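Local coordinates for protein thiamine pyrophosphokinase (Candida albicans, PDB 2G9Z) that catalyses the transfer of pyrophosphate, probably from ATP, to thiamine, giving the cofactor thiamine pyrophosphate, at residues Lys158-Leu169 / Leu186-Asn194; Ile73-Trp81 / Ala94-Asn102. All coordinates share one frame; numbering follows the deposited sequence.

Contact 1. Residues Lys158-Leu169 / Leu186-Asn194; sequences KSIHCIQLHYQL and LAKLWNGLN
W190 of helix 186-194 lies in a notch of helix 158-169 formed by H161, Q164, L165 and Q168, a knob-into-hole fit. W190 CB lies over one face of the H161 ring. CG is anti to the backbone N (chi1 -175°), and this turns the indole toward helix 158-169. CD1 then comes 3.7 Å from H161 CD2. The H161 ring and the five-membered ring of W190 meet obliquely, their planes 37° apart. NE1 is hydrogen-bonded to Y234 OH, outside the two helices. Further round, CZ2 is 3.3 Å from Q164 NE2, with the Q164 amide tilted across the indole. Q164 CB sits over the six-membered ring in a CH-pi contact, 3.8 Å from its centroid. CE3 meets L165 CD2, and CZ3 meets Q168 CG at the ring edge.

The two helices belong to the catalytic domain. Helix 158-169 packs on strands 64-68, 86-90 and 122-125 of the large mixed sheet through S159, I163 and their neighbours. Helix 186-194 lies against helix 158-169. The short axes cross at 43°, 9.4 Å apart. L186 and L165 are the other two knobs. L186 CD1 comes 3.2 Å from K158 O. L165 CD1 touches L186 CD2, while its CD2 reaches L189 and L193. At the far end L169 and L189 meet tip to tip, CD2 to CD1, at 3.9 Å.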
loop_
_atom_site.group_PDB
_atom_site.type_symbol
_atom_site.label_atom_id
_atom_site.label_comp_id
_atom_site.label_asym_id
_atom_site.label_seq_id
_atom_site.Cartn_x
_atom_site.Cartn_y
_atom_site.Cartn_z
ATOM N N LYS A 158 -15.371 10.374 -6.082
ATOM C CA LYS A 158 -16.156 11.275 -6.919
ATOM C C LYS A 158 -16.078 10.826 -8.371
ATOM O O LYS A 158 -17.066 10.904 -9.102
ATOM C CB LYS A 158 -15.650 12.714 -6.777
ATOM C CG LYS A 158 -15.919 13.303 -5.395
ATOM C CD LYS A 158 -15.103 14.559 -5.142
ATOM C CE LYS A 158 -15.366 15.096 -3.743
ATOM N NZ LYS A 158 -14.557 16.298 -3.415
ATOM N N SER A 159 -14.907 10.343 -8.787
ATOM C CA SER A 159 -14.724 9.869 -10.158
ATOM C C SER A 159 -15.516 8.592 -10.420
ATOM O O SER A 159 -16.118 8.432 -11.487
ATOM C CB SER A 159 -13.236 9.618 -10.456
ATOM O OG SER A 159 -12.511 10.833 -10.492
ATOM N N ILE A 160 -15.496 7.671 -9.458
ATOM C CA ILE A 160 -16.234 6.423 -9.601
ATOM C C ILE A 160 -17.722 6.740 -9.756
ATOM O O ILE A 160 -18.405 6.173 -10.607
ATOM C CB ILE A 160 -16.035 5.501 -8.369
ATOM C CG1 ILE A 160 -14.599 4.967 -8.339
ATOM C CG2 ILE A 160 -17.039 4.347 -8.410
ATOM C CD1 ILE A 160 -14.239 4.074 -9.525
ATOM N N HIS A 161 -18.219 7.648 -8.927
ATOM C CA HIS A 161 -19.621 8.048 -8.990
ATOM C C HIS A 161 -19.934 8.624 -10.364
ATOM O O HIS A 161 -20.996 8.364 -10.934
ATOM C CB HIS A 161 -19.919 9.081 -7.906
ATOM C CG HIS A 161 -20.212 8.478 -6.569
ATOM N ND1 HIS A 161 -20.070 9.175 -5.389
ATOM C CD2 HIS A 161 -20.653 7.243 -6.227
ATOM C CE1 HIS A 161 -20.408 8.397 -4.378
ATOM N NE2 HIS A 161 -20.766 7.219 -4.858
ATOM N N CYS A 162 -19.007 9.416 -10.890
ATOM C CA CYS A 162 -19.182 10.006 -12.207
ATOM C C CYS A 162 -19.269 8.888 -13.246
ATOM O O CYS A 162 -20.076 8.952 -14.174
ATOM C CB CYS A 162 -18.006 10.929 -12.533
ATOM S SG CYS A 162 -17.912 11.429 -14.261
ATOM N N ILE A 163 -18.433 7.868 -13.084
ATOM C CA ILE A 163 -18.416 6.736 -14.006
ATOM C C ILE A 163 -19.732 5.968 -13.940
ATOM O O ILE A 163 -20.312 5.611 -14.969
ATOM C CB ILE A 163 -17.245 5.774 -13.677
ATOM C CG1 ILE A 163 -15.921 6.424 -14.092
ATOM C CG2 ILE A 163 -17.447 4.426 -14.380
ATOM C CD1 ILE A 163 -14.682 5.731 -13.561
ATOM N N GLN A 164 -20.194 5.708 -12.724
ATOM C CA GLN A 164 -21.441 4.987 -12.532
ATOM C C GLN A 164 -22.613 5.792 -13.076
ATOM O O GLN A 164 -23.500 5.244 -13.737
ATOM C CB GLN A 164 -21.651 4.687 -11.049
ATOM C CG GLN A 164 -20.737 3.593 -10.523
ATOM C CD GLN A 164 -20.994 3.271 -9.072
ATOM O OE1 GLN A 164 -20.704 4.074 -8.185
ATOM N NE2 GLN A 164 -21.553 2.094 -8.820
ATOM N N LEU A 165 -22.606 7.094 -12.807
ATOM C CA LEU A 165 -23.668 7.969 -13.281
ATOM C C LEU A 165 -23.645 8.093 -14.800
ATOM O O LEU A 165 -24.697 8.172 -15.435
ATOM C CB LEU A 165 -23.547 9.349 -12.627
ATOM C CG LEU A 165 -23.955 9.362 -11.151
ATOM C CD1 LEU A 165 -23.656 10.714 -10.531
ATOM C CD2 LEU A 165 -25.445 9.043 -11.039
ATOM N N HIS A 166 -22.452 8.106 -15.386
ATOM C CA HIS A 166 -22.324 8.208 -16.837
ATOM C C HIS A 166 -23.081 7.092 -17.554
ATOM O O HIS A 166 -23.823 7.347 -18.495
ATOM C CB HIS A 166 -20.858 8.139 -17.264
ATOM C CG HIS A 166 -20.673 7.881 -18.729
ATOM N ND1 HIS A 166 -20.682 8.884 -19.672
ATOM C CD2 HIS A 166 -20.514 6.722 -19.414
ATOM C CE1 HIS A 166 -20.535 8.357 -20.875
ATOM N NE2 HIS A 166 -20.432 7.047 -20.746
ATOM N N TYR A 167 -22.874 5.856 -17.113
ATOM C CA TYR A 167 -23.527 4.706 -17.732
ATOM C C TYR A 167 -25.018 4.635 -17.441
ATOM O O TYR A 167 -25.726 3.779 -17.974
ATOM C CB TYR A 167 -22.828 3.416 -17.301
ATOM C CG TYR A 167 -21.528 3.199 -18.041
ATOM C CD1 TYR A 167 -21.530 2.806 -19.381
ATOM C CD2 TYR A 167 -20.301 3.455 -17.432
ATOM C CE1 TYR A 167 -20.346 2.677 -20.097
ATOM C CE2 TYR A 167 -19.102 3.331 -18.143
ATOM C CZ TYR A 167 -19.136 2.945 -19.478
ATOM O OH TYR A 167 -17.972 2.849 -20.205
ATOM N N GLN A 168 -25.497 5.543 -16.605
ATOM C CA GLN A 168 -26.913 5.573 -16.281
ATOM C C GLN A 168 -27.618 6.710 -17.009
ATOM O O GLN A 168 -28.698 6.526 -17.571
ATOM C CB GLN A 168 -27.123 5.745 -14.775
ATOM C CG GLN A 168 -26.699 4.559 -13.930
ATOM C CD GLN A 168 -27.395 3.277 -14.339
ATOM O OE1 GLN A 168 -28.620 3.236 -14.476
ATOM N NE2 GLN A 168 -26.615 2.217 -14.527
ATOM N N LEU A 169 -26.981 7.877 -17.015
ATOM C CA LEU A 169 -27.570 9.072 -17.609
ATOM C C LEU A 169 -27.004 9.621 -18.918
ATOM O O LEU A 169 -27.739 10.223 -19.700
ATOM C CB LEU A 169 -27.551 10.196 -16.570
ATOM C CG LEU A 169 -28.560 10.179 -15.415
ATOM C CD1 LEU A 169 -28.826 8.766 -14.937
ATOM C CD2 LEU A 169 -28.022 11.042 -14.286
ATOM N N LEU A 186 -22.635 14.709 -7.256
ATOM C CA LEU A 186 -22.455 13.353 -7.770
ATOM C C LEU A 186 -22.920 12.328 -6.743
ATOM O O LEU A 186 -23.643 11.382 -7.074
ATOM C CB LEU A 186 -20.985 13.088 -8.117
ATOM C CG LEU A 186 -20.363 13.886 -9.265
ATOM C CD1 LEU A 186 -18.891 13.493 -9.406
ATOM C CD2 LEU A 186 -21.121 13.616 -10.564
ATOM N N ALA A 187 -22.498 12.522 -5.497
ATOM C CA ALA A 187 -22.860 11.618 -4.412
ATOM C C ALA A 187 -24.369 11.636 -4.204
ATOM O O ALA A 187 -24.999 10.586 -4.073
ATOM C CB ALA A 187 -22.150 12.029 -3.130
ATOM N N LYS A 188 -24.941 12.834 -4.172
ATOM C CA LYS A 188 -26.379 12.976 -3.991
ATOM C C LYS A 188 -27.105 12.300 -5.143
ATOM O O LYS A 188 -27.934 11.423 -4.928
ATOM C CB LYS A 188 -26.775 14.454 -3.932
ATOM C CG LYS A 188 -26.279 15.184 -2.694
ATOM C CD LYS A 188 -26.678 16.652 -2.721
ATOM C CE LYS A 188 -26.216 17.368 -1.461
ATOM N NZ LYS A 188 -26.634 18.794 -1.446
ATOM N N LEU A 189 -26.771 12.702 -6.366
ATOM C CA LEU A 189 -27.401 12.148 -7.559
ATOM C C LEU A 189 -27.390 10.621 -7.564
ATOM O O LEU A 189 -28.423 9.996 -7.805
ATOM C CB LEU A 189 -26.705 12.669 -8.820
ATOM C CG LEU A 189 -27.544 12.797 -10.095
ATOM C CD1 LEU A 189 -26.639 13.152 -11.264
ATOM C CD2 LEU A 189 -28.274 11.507 -10.383
ATOM N N TRP A 190 -26.235 10.017 -7.307
ATOM C CA TRP A 190 -26.148 8.561 -7.305
ATOM C C TRP A 190 -27.111 7.998 -6.268
ATOM O O TRP A 190 -27.767 6.985 -6.505
ATOM C CB TRP A 190 -24.720 8.105 -6.996
ATOM C CG TRP A 190 -24.517 6.615 -7.093
ATOM C CD1 TRP A 190 -24.010 5.794 -6.127
ATOM C CD2 TRP A 190 -24.791 5.776 -8.228
ATOM N NE1 TRP A 190 -23.949 4.498 -6.586
ATOM C CE2 TRP A 190 -24.421 4.458 -7.871
ATOM C CE3 TRP A 190 -25.311 6.009 -9.510
ATOM C CZ2 TRP A 190 -24.554 3.374 -8.752
ATOM C CZ3 TRP A 190 -25.442 4.929 -10.388
ATOM C CH2 TRP A 190 -25.065 3.629 -10.002
ATOM N N ASN A 191 -27.200 8.669 -5.124
ATOM C CA ASN A 191 -28.089 8.241 -4.049
ATOM C C ASN A 191 -29.556 8.439 -4.432
ATOM O O ASN A 191 -30.365 7.517 -4.326
ATOM C CB ASN A 191 -27.781 9.023 -2.768
ATOM C CG ASN A 191 -28.683 8.628 -1.612
ATOM O OD1 ASN A 191 -29.430 9.452 -1.082
ATOM N ND2 ASN A 191 -28.618 7.363 -1.216
ATOM N N GLY A 192 -29.891 9.644 -4.881
ATOM C CA GLY A 192 -31.260 9.932 -5.267
ATOM C C GLY A 192 -31.741 9.055 -6.406
ATOM O O GLY A 192 -32.899 8.635 -6.434
ATOM N N LEU A 193 -30.845 8.775 -7.347
ATOM C CA LEU A 193 -31.177 7.950 -8.502
ATOM C C LEU A 193 -31.606 6.554 -8.060
ATOM O O LEU A 193 -32.498 5.948 -8.659
ATOM C CB LEU A 193 -29.972 7.853 -9.440
ATOM C CG LEU A 193 -30.195 7.183 -10.797
ATOM C CD1 LEU A 193 -31.102 8.052 -11.657
ATOM C CD2 LEU A 193 -28.855 6.977 -11.486
ATOM N N ASN A 194 -30.970 6.046 -7.008
ATOM C CA ASN A 194 -31.303 4.724 -6.491
ATOM C C ASN A 194 -32.634 4.732 -5.749
ATOM O O ASN A 194 -33.432 3.804 -5.890
ATOM C CB ASN A 194 -30.189 4.218 -5.574
ATOM C CG ASN A 194 -28.942 3.826 -6.343
ATOM O OD1 ASN A 194 -28.335 4.649 -7.027
ATOM N ND2 ASN A 194 -28.560 2.557 -6.241
#

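Contact 2. Residues Ile73-Trp81 / Ala94-Asn102; sequences ITIDLISLW and ANSLYEYFN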
loop_
_atom_site.group_PDB
_atom_site.type_symbol
_atom_site.label_atom_id
_atom_site.label_comp_id
_atom_site.label_asym_id
_atom_site.label_seq_id
_atom_site.Cartn_x
_atom_site.Cartn_y
_atom_site.Cartn_z
ATOM N N ILE A 73 2.618 8.748 -15.146
ATOM C CA ILE A 73 2.188 7.568 -15.885
ATOM C C ILE A 73 3.375 6.856 -16.526
ATOM O O ILE A 73 4.039 7.404 -17.408
ATOM C CB ILE A 73 1.155 7.947 -16.966
ATOM C CG1 ILE A 73 -0.090 8.534 -16.289
ATOM C CG2 ILE A 73 0.793 6.724 -17.799
ATOM C CD1 ILE A 73 -1.189 8.948 -17.238
ATOM N N THR A 74 3.619 5.626 -16.081
ATOM C CA THR A 74 4.741 4.829 -16.564
ATOM C C THR A 74 4.370 3.675 -17.494
ATOM O O THR A 74 5.251 3.034 -18.070
ATOM C CB THR A 74 5.529 4.241 -15.377
ATOM O OG1 THR A 74 4.716 3.276 -14.694
ATOM C CG2 THR A 74 5.913 5.342 -14.398
ATOM N N ILE A 75 3.079 3.404 -17.641
ATOM C CA ILE A 75 2.632 2.317 -18.506
ATOM C C ILE A 75 2.444 2.771 -19.946
ATOM O O ILE A 75 2.641 3.942 -20.278
ATOM C CB ILE A 75 1.280 1.737 -18.043
ATOM C CG1 ILE A 75 0.182 2.790 -18.223
ATOM C CG2 ILE A 75 1.369 1.295 -16.594
ATOM C CD1 ILE A 75 -1.220 2.224 -18.250
ATOM N N ASP A 76 2.052 1.828 -20.796
ATOM C CA ASP A 76 1.794 2.111 -22.199
ATOM C C ASP A 76 0.370 2.663 -22.259
ATOM O O ASP A 76 -0.574 1.957 -22.621
ATOM C CB ASP A 76 1.897 0.828 -23.023
ATOM C CG ASP A 76 1.679 1.065 -24.505
ATOM O OD1 ASP A 76 1.209 2.163 -24.877
ATOM O OD2 ASP A 76 1.971 0.144 -25.298
ATOM N N LEU A 77 0.237 3.932 -21.894
ATOM C CA LEU A 77 -1.044 4.624 -21.860
ATOM C C LEU A 77 -1.882 4.500 -23.124
ATOM O O LEU A 77 -3.055 4.128 -23.063
ATOM C CB LEU A 77 -0.820 6.106 -21.550
ATOM C CG LEU A 77 -2.077 6.965 -21.404
ATOM C CD1 LEU A 77 -2.921 6.455 -20.237
ATOM C CD2 LEU A 77 -1.674 8.411 -21.182
ATOM N N ILE A 78 -1.285 4.810 -24.270
ATOM C CA ILE A 78 -2.006 4.756 -25.538
ATOM C C ILE A 78 -2.659 3.410 -25.841
ATOM O O ILE A 78 -3.788 3.366 -26.326
ATOM C CB ILE A 78 -1.085 5.167 -26.717
ATOM C CG1 ILE A 78 -0.934 6.693 -26.748
ATOM C CG2 ILE A 78 -1.677 4.702 -28.046
ATOM C CD1 ILE A 78 -0.422 7.302 -25.460
ATOM N N SER A 79 -1.959 2.317 -25.560
ATOM C CA SER A 79 -2.515 0.992 -25.820
ATOM C C SER A 79 -3.765 0.748 -24.976
ATOM O O SER A 79 -4.762 0.214 -25.464
ATOM C CB SER A 79 -1.475 -0.092 -25.513
ATOM O OG SER A 79 -0.300 0.096 -26.282
ATOM N N LEU A 80 -3.700 1.143 -23.709
ATOM C CA LEU A 80 -4.817 0.964 -22.792
ATOM C C LEU A 80 -5.969 1.874 -23.206
ATOM O O LEU A 80 -7.116 1.437 -23.319
ATOM C CB LEU A 80 -4.380 1.303 -21.362
ATOM C CG LEU A 80 -4.952 0.454 -20.220
ATOM C CD1 LEU A 80 -4.623 1.121 -18.894
ATOM C CD2 LEU A 80 -6.448 0.293 -20.371
ATOM N N TRP A 81 -5.648 3.145 -23.432
ATOM C CA TRP A 81 -6.632 4.148 -23.836
ATOM C C TRP A 81 -7.465 3.648 -25.010
ATOM O O TRP A 81 -8.692 3.702 -24.982
ATOM C CB TRP A 81 -5.906 5.441 -24.221
ATOM C CG TRP A 81 -6.796 6.614 -24.534
ATOM C CD1 TRP A 81 -7.657 6.738 -25.583
ATOM C CD2 TRP A 81 -6.877 7.843 -23.800
ATOM N NE1 TRP A 81 -8.270 7.971 -25.555
ATOM C CE2 TRP A 81 -7.808 8.670 -24.470
ATOM C CE3 TRP A 81 -6.251 8.326 -22.642
ATOM C CZ2 TRP A 81 -8.129 9.957 -24.020
ATOM C CZ3 TRP A 81 -6.568 9.607 -22.193
ATOM C CH2 TRP A 81 -7.501 10.408 -22.885
ATOM N N ALA A 94 -5.224 14.670 -14.435
ATOM C CA ALA A 94 -5.198 15.390 -15.703
ATOM C C ALA A 94 -3.771 15.854 -15.998
ATOM O O ALA A 94 -3.323 15.810 -17.146
ATOM C CB ALA A 94 -6.149 16.587 -15.655
ATOM N N ASN A 95 -3.068 16.309 -14.963
ATOM C CA ASN A 95 -1.682 16.753 -15.113
ATOM C C ASN A 95 -0.845 15.570 -15.573
ATOM O O ASN A 95 -0.019 15.685 -16.484
ATOM C CB ASN A 95 -1.107 17.258 -13.784
ATOM C CG ASN A 95 -1.881 18.427 -13.211
ATOM O OD1 ASN A 95 -2.529 19.175 -13.938
ATOM N ND2 ASN A 95 -1.797 18.604 -11.898
ATOM N N SER A 96 -1.063 14.431 -14.920
ATOM C CA SER A 96 -0.342 13.206 -15.240
ATOM C C SER A 96 -0.538 12.856 -16.709
ATOM O O SER A 96 0.411 12.490 -17.407
ATOM C CB SER A 96 -0.844 12.059 -14.356
ATOM O OG SER A 96 -0.751 12.400 -12.979
ATOM N N LEU A 97 -1.779 12.967 -17.172
ATOM C CA LEU A 97 -2.100 12.677 -18.564
ATOM C C LEU A 97 -1.414 13.689 -19.472
ATOM O O LEU A 97 -0.825 13.330 -20.489
ATOM C CB LEU A 97 -3.612 12.742 -18.788
ATOM C CG LEU A 97 -4.085 12.599 -20.238
ATOM C CD1 LEU A 97 -3.643 11.256 -20.796
ATOM C CD2 LEU A 97 -5.602 12.729 -20.294
ATOM N N TYR A 98 -1.496 14.957 -19.088
ATOM C CA TYR A 98 -0.898 16.045 -19.852
ATOM C C TYR A 98 0.611 15.857 -20.024
ATOM O O TYR A 98 1.123 15.874 -21.141
ATOM C CB TYR A 98 -1.165 17.378 -19.144
ATOM C CG TYR A 98 -0.724 18.605 -19.922
ATOM C CD1 TYR A 98 -1.587 19.233 -20.820
ATOM C CD2 TYR A 98 0.559 19.133 -19.762
ATOM C CE1 TYR A 98 -1.186 20.360 -21.539
ATOM C CE2 TYR A 98 0.972 20.254 -20.475
ATOM C CZ TYR A 98 0.094 20.864 -21.361
ATOM O OH TYR A 98 0.496 21.975 -22.066
ATOM N N GLU A 99 1.311 15.670 -18.909
ATOM C CA GLU A 99 2.765 15.509 -18.903
ATOM C C GLU A 99 3.283 14.266 -19.616
ATOM O O GLU A 99 4.454 14.210 -19.994
ATOM C CB GLU A 99 3.279 15.524 -17.460
ATOM C CG GLU A 99 2.830 16.744 -16.673
ATOM C CD GLU A 99 3.250 16.697 -15.217
ATOM O OE1 GLU A 99 3.035 15.651 -14.567
ATOM O OE2 GLU A 99 3.782 17.712 -14.718
ATOM N N TYR A 100 2.421 13.271 -19.796
ATOM C CA TYR A 100 2.810 12.035 -20.468
ATOM C C TYR A 100 3.317 12.322 -21.879
ATOM O O TYR A 100 4.174 11.609 -22.404
ATOM C CB TYR A 100 1.614 11.086 -20.556
ATOM C CG TYR A 100 1.914 9.757 -21.209
ATOM C CD1 TYR A 100 2.594 8.753 -20.516
ATOM C CD2 TYR A 100 1.498 9.492 -22.512
ATOM C CE1 TYR A 100 2.845 7.519 -21.104
ATOM C CE2 TYR A 100 1.746 8.261 -23.110
ATOM C CZ TYR A 100 2.418 7.279 -22.398
ATOM O OH TYR A 100 2.637 6.055 -22.975
ATOM N N PHE A 101 2.783 13.375 -22.486
ATOM C CA PHE A 101 3.157 13.744 -23.843
ATOM C C PHE A 101 4.358 14.684 -23.929
ATOM O O PHE A 101 4.868 14.943 -25.019
ATOM C CB PHE A 101 1.943 14.354 -24.545
ATOM C CG PHE A 101 0.804 13.388 -24.714
ATOM C CD1 PHE A 101 0.755 12.534 -25.808
ATOM C CD2 PHE A 101 -0.195 13.295 -23.746
ATOM C CE1 PHE A 101 -0.271 11.597 -25.940
ATOM C CE2 PHE A 101 -1.226 12.360 -23.868
ATOM C CZ PHE A 101 -1.261 11.511 -24.964
ATOM N N ASN A 102 4.811 15.190 -22.785
ATOM C CA ASN A 102 5.962 16.088 -22.758
ATOM C C ASN A 102 7.141 15.470 -23.503
ATOM O O ASN A 102 7.500 14.315 -23.265
ATOM C CB ASN A 102 6.376 16.384 -21.315
ATOM C CG ASN A 102 5.426 17.332 -20.616
ATOM O OD1 ASN A 102 5.562 17.598 -19.422
ATOM N ND2 ASN A 102 4.458 17.855 -21.357
HETATM O O HOH W 1 2.567 11.218 -16.276
#
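Y100 and L77 make the CH-pi contact between the two segments. L77 CB lies over one face of the Y100 ring, 3.9 Å from the ring centroid and displaced toward the rim. The two side chains run past each other in opposite directions. Y100 CG is anti to its backbone N (chi1 -179°), which sends the phenol toward segment 73-81.

Apolar contacts come at the ring edge and beyond it. I78 CD1 meets the edge at Y100 CE2, 3.3 Å away. I73 crosses Y100 at about a right angle and brings CG2 to 3.8 Å from Y100 CD1. A second group forms round L97. Its CD1 is 3.5 Å from L77 CD2, a tight fit, and 3.6 Å from W81 CZ3. The L97 side chain crosses both of these partners at about a right angle.

The segments flank the parallel part of the large mixed sheet in the catalytic domain. Strand 64-68, helix 77-81 and strand 86-90 form a beta-alpha-beta unit, with helix 93-100 following. L77 also touches L66 of strand 64-68 and L210 of strand 205-210. L97 also touches Y138 of helix 132-139.

Polar links are few. Y100 OH accepts a weak bond from L77 N, 3.4 Å long and bent to 132°. A water joins the backbones: it accepts from I73 N and donates to S96 O, at 2.7 Å from each. Helix 77-81 has its own N-cap in D76. D76 OD1 takes the N-H of S79 at 161°, with the donor well above the carboxylate plane.

Overall arrangement
Contacts 1 and 2 lie in the same catalytic domain; contact 2 closes before contact 1 opens. Their centres are 26 Å apart and their nearest atoms about 9 Å. Contact 1 packs on V65 and L67 of strand 64-68, contact 2 on L66 and I68, so they probably sit on opposite faces of the sheet. Contact 1 touches the metal site at one end, where the active site probably lies. The K158 side chain is about 3 Å from a magnesium ion, at a site that also includes D155; NZ is hydrogen-bonded to Q148 O and S150 O. In contact 2 the S96 side chain is about 11 Å from magnesium and 12 Å from bound thiamine pyrophosphate analogue.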